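Local atomic coordinates of septation protein imp2 (PDB entry 5C1F), a protein that is required for normal septation in fission yeast, taking part in disassembly of the medial ring, and binds membrane phospholipids. Residues Val154-Gln157 with Asn158-Gly162; Cys147-Val150 with Asn151-Ser155. All blocks are in the same frame, centred on the assembly; numbering follows the deposited sequence.

Interaction 1. Residues Val154-Gln157 with Asn158-Gly162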
# COMPACT_ATOMS: atom_id res chain seq x y z
N VAL A 154 70.66 53.11 26.31
CA VAL A 154 71.40 53.25 27.56
C VAL A 154 72.69 52.45 27.48
O VAL A 154 73.74 52.91 27.93
CB VAL A 154 70.56 52.79 28.77
CG1 VAL A 154 71.42 52.71 30.02
CG2 VAL A 154 69.38 53.73 28.98
N SER A 155 72.62 51.26 26.88
CA SER A 155 73.80 50.40 26.75
C SER A 155 74.85 51.02 25.82
O SER A 155 76.04 50.72 25.93
CB SER A 155 73.41 49.02 26.24
OG SER A 155 72.80 49.09 24.96
N GLN A 156 74.40 51.89 24.92
CA GLN A 156 75.30 52.56 23.99
C GLN A 156 76.11 53.66 24.67
O GLN A 156 77.16 54.06 24.17
CB GLN A 156 74.52 53.15 22.81
CG GLN A 156 74.12 52.14 21.76
CD GLN A 156 75.33 51.53 21.06
OE1 GLN A 156 75.82 50.47 21.46
NE2 GLN A 156 75.81 52.20 20.02
N GLN A 157 75.62 54.14 25.80
CA GLN A 157 76.26 55.26 26.50
C GLN A 157 77.64 54.89 27.05
O GLN A 157 78.46 55.76 27.30
CB GLN A 157 75.37 55.75 27.64
CG GLN A 157 74.08 56.39 27.18
CD GLN A 157 73.17 56.75 28.34
OE1 GLN A 157 72.95 55.95 29.24
NE2 GLN A 157 72.65 57.97 28.32
N ASN A 158 77.87 53.59 27.22
CA ASN A 158 79.12 53.12 27.81
C ASN A 158 80.30 53.18 26.84
O ASN A 158 81.44 53.35 27.26
CB ASN A 158 78.94 51.69 28.31
CG ASN A 158 77.85 51.57 29.36
OD1 ASN A 158 77.61 52.50 30.13
ND2 ASN A 158 77.17 50.43 29.39
N MET A 159 80.02 53.05 25.55
CA MET A 159 81.09 52.99 24.56
C MET A 159 81.07 54.14 23.55
O MET A 159 82.04 54.33 22.81
CB MET A 159 81.03 51.65 23.81
CG MET A 159 81.42 50.44 24.66
SD MET A 159 83.17 50.43 25.14
CE MET A 159 83.96 50.46 23.53
N LEU A 160 79.99 54.91 23.52
CA LEU A 160 79.89 56.02 22.57
C LEU A 160 80.52 57.31 23.09
O LEU A 160 80.73 57.47 24.29
CB LEU A 160 78.43 56.29 22.21
CG LEU A 160 77.75 55.29 21.27
CD1 LEU A 160 76.33 55.72 20.96
CD2 LEU A 160 78.56 55.12 19.99
N PHE A 161 80.81 58.21 22.16
CA PHE A 161 81.44 59.49 22.48
C PHE A 161 81.07 60.53 21.43
O PHE A 161 80.46 60.20 20.41
CB PHE A 161 82.96 59.34 22.56
CG PHE A 161 83.58 58.80 21.30
CD1 PHE A 161 84.03 59.65 20.30
CD2 PHE A 161 83.71 57.43 21.11
CE1 PHE A 161 84.59 59.14 19.14
CE2 PHE A 161 84.27 56.92 19.96
CZ PHE A 161 84.72 57.78 18.97
N GLY A 162 81.44 61.78 21.68
CA GLY A 162 81.28 62.85 20.70
C GLY A 162 79.85 63.12 20.26
O GLY A 162 78.91 62.99 21.04

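Interaction 2. Residues Cys147-Val150 with Asn151-Ser155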
# COMPACT_ATOMS: atom_id res chain seq x y z
N CYS A 147 60.42 50.16 25.12
CA CYS A 147 61.23 49.89 26.30
C CYS A 147 62.53 49.20 25.89
O CYS A 147 63.57 49.40 26.50
CB CYS A 147 60.47 49.01 27.30
SG CYS A 147 58.97 49.77 27.96
N LYS A 148 62.45 48.41 24.83
CA LYS A 148 63.59 47.66 24.34
C LYS A 148 64.63 48.59 23.71
O LYS A 148 65.83 48.33 23.79
CB LYS A 148 63.14 46.60 23.34
CG LYS A 148 63.94 45.31 23.39
CD LYS A 148 63.40 44.28 22.41
CE LYS A 148 64.26 43.03 22.42
NZ LYS A 148 63.87 42.09 21.32
N LYS A 149 64.17 49.67 23.10
CA LYS A 149 65.07 50.65 22.51
C LYS A 149 65.76 51.47 23.58
O LYS A 149 66.94 51.80 23.46
CB LYS A 149 64.33 51.56 21.54
CG LYS A 149 64.12 50.96 20.16
CD LYS A 149 63.25 51.85 19.30
CE LYS A 149 63.80 53.27 19.23
NZ LYS A 149 62.89 54.16 18.47
N VAL A 150 65.02 51.82 24.63
CA VAL A 150 65.58 52.52 25.77
C VAL A 150 66.73 51.71 26.36
O VAL A 150 67.82 52.24 26.60
CB VAL A 150 64.53 52.78 26.87
CG1 VAL A 150 65.20 53.27 28.14
CG2 VAL A 150 63.49 53.79 26.38
N ASN A 151 66.48 50.42 26.57
CA ASN A 151 67.50 49.50 27.04
C ASN A 151 68.76 49.57 26.18
O ASN A 151 69.88 49.64 26.70
CB ASN A 151 66.94 48.07 27.05
CG ASN A 151 67.94 47.04 27.56
OD1 ASN A 151 68.78 46.54 26.81
ND2 ASN A 151 67.85 46.72 28.85
N TYR A 152 68.57 49.58 24.87
CA TYR A 152 69.66 49.66 23.91
C TYR A 152 70.41 51.00 23.97
O TYR A 152 71.63 51.03 24.03
CB TYR A 152 69.14 49.42 22.50
CG TYR A 152 70.10 49.86 21.42
CD1 TYR A 152 71.27 49.15 21.16
CD2 TYR A 152 69.85 50.99 20.66
CE1 TYR A 152 72.15 49.56 20.19
CE2 TYR A 152 70.72 51.41 19.68
CZ TYR A 152 71.87 50.69 19.44
OH TYR A 152 72.75 51.10 18.46
N TYR A 153 69.66 52.10 23.94
CA TYR A 153 70.26 53.44 23.94
C TYR A 153 71.08 53.71 25.20
O TYR A 153 72.06 54.44 25.16
CB TYR A 153 69.19 54.51 23.79
CG TYR A 153 68.57 54.58 22.42
CD1 TYR A 153 69.35 54.44 21.27
CD2 TYR A 153 67.20 54.77 22.26
CE1 TYR A 153 68.78 54.50 20.01
CE2 TYR A 153 66.63 54.83 21.01
CZ TYR A 153 67.42 54.70 19.89
OH TYR A 153 66.84 54.76 18.64
N VAL A 154 70.66 53.11 26.31
CA VAL A 154 71.40 53.25 27.56
C VAL A 154 72.69 52.45 27.48
O VAL A 154 73.74 52.91 27.93
CB VAL A 154 70.56 52.79 28.77
CG1 VAL A 154 71.42 52.71 30.02
CG2 VAL A 154 69.38 53.73 28.98
N SER A 155 72.62 51.26 26.88
CA SER A 155 73.80 50.40 26.75
C SER A 155 74.85 51.02 25.82
O SER A 155 76.04 50.72 25.93
CB SER A 155 73.41 49.02 26.24
OG SER A 155 72.80 49.09 24.96

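Interaction 1. Residues Val154-Gln157 with Asn158-Gly162
Leu160 and Gln156 are joined first through the backbone: the amide of Leu160 donates to the carbonyl oxygen of Gln156, N to O 3.0 Å. The donor approaches almost head-on to the carbonyl, with a C=O...N angle of 168°, although the hydrogen bond is bent at the hydrogen, 141°. The same oxygen takes a second, weak bond from Met159 N at 3.3 Å, and two successive amides thus share one acceptor in the connection to the next helix. Just before it, Gln157 N bonds to Val154 O at 3.1 Å.

Over this backbone frame the Leu160 side chain folds back onto Gln156. Its CD1 meets Gln156 CB at 3.6 Å and lies 3.7 Å from Gln156 NE2, the two chains passing at a slant. The bend of Gln156 at chi2 (-64°) brings its amide round to the leucine; an extended chain would carry it elsewhere. With an alanine here in place of the leucine, the backbone bond could remain, but Gln156 CB and its amide would probably lose their apolar neighbour, leaving the glutamine end freer to turn. On the outer side, Asn158 sets its CB 3.9 Å from Ser155 O.

The turn faces the long helix 162-252, which begins just beyond it. Gln157 hydrogen-bonds through NE2 to Asn169 OD1 and also packs on Leu172, while Gln156, Gln157 and Leu160 all touch Asn168. The reversal between two long antiparallel helices, near one extremity of the F-BAR domain, is thereby fastened to the helix that follows.

Interaction 2. Residues Cys147-Val150 with Asn151-Ser155
Lys149 and Tyr153, one helical turn apart, run side by side and point the same way. The lysine touches with its methylene chain: CE lies 3.4 Å from Tyr153 OH and 3.7 Å from CE2, on one flank of the ring, whereas NZ is farther off, 4.0 Å from that hydroxyl. A bend at chi3 (54°) in an otherwise extended chain brings Lys149 CE back to the hydroxyl end of the ring. At its inner end the ring rests by the backbone, with Tyr153 CD2 3.2 Å from Lys149 O.

That carbonyl is also the acceptor for Tyr153 N, at 2.8 Å and with a nearly straight N-H...O angle, 166°. Tyr152, with CG anti to the backbone N (chi1 164°), sends its ring away from the lysine but keeps an edge near Lys149 O. On another flank, Val154 CG2 lies 3.2 Å from Val150 O, the acceptor of Val154 N, and reaches Val150 CG1 only at 4.3 Å.

Further backbone bonds, Asn151 N to Cys147 O and Tyr152 N to Lys148 O, continue the helical bonding through the same turns. Outside the segments, Tyr153 packs on Lys171, Leu172 and Thr175 of helix 162-252, Val150 also reaches Thr175, and Cys147 touches Tyr283 of the second subunit. The pattern is the i to i+4 spacing of a regular alpha-helix, here in one of the long antiparallel helices of a dimeric F-BAR domain.

Overall arrangement
Followed from the N terminus, the chain reaches interaction 2 first, within the closing turns of helix 69-155, and then passes directly into interaction 1. The two share Val154 and Ser155, their centres are about 11 Å apart, and they succeed one another without crossing. Neither closes a long loop: interaction 2 spans consecutive helical turns, whereas 154-162 makes the reversal that leads into helix 162-252. Together they illustrate how a regular helix gives way to a tight connection, each stage leaning on the returning helix. Of the two, only interaction 2 comes within reach of the second subunit, and by a single residue.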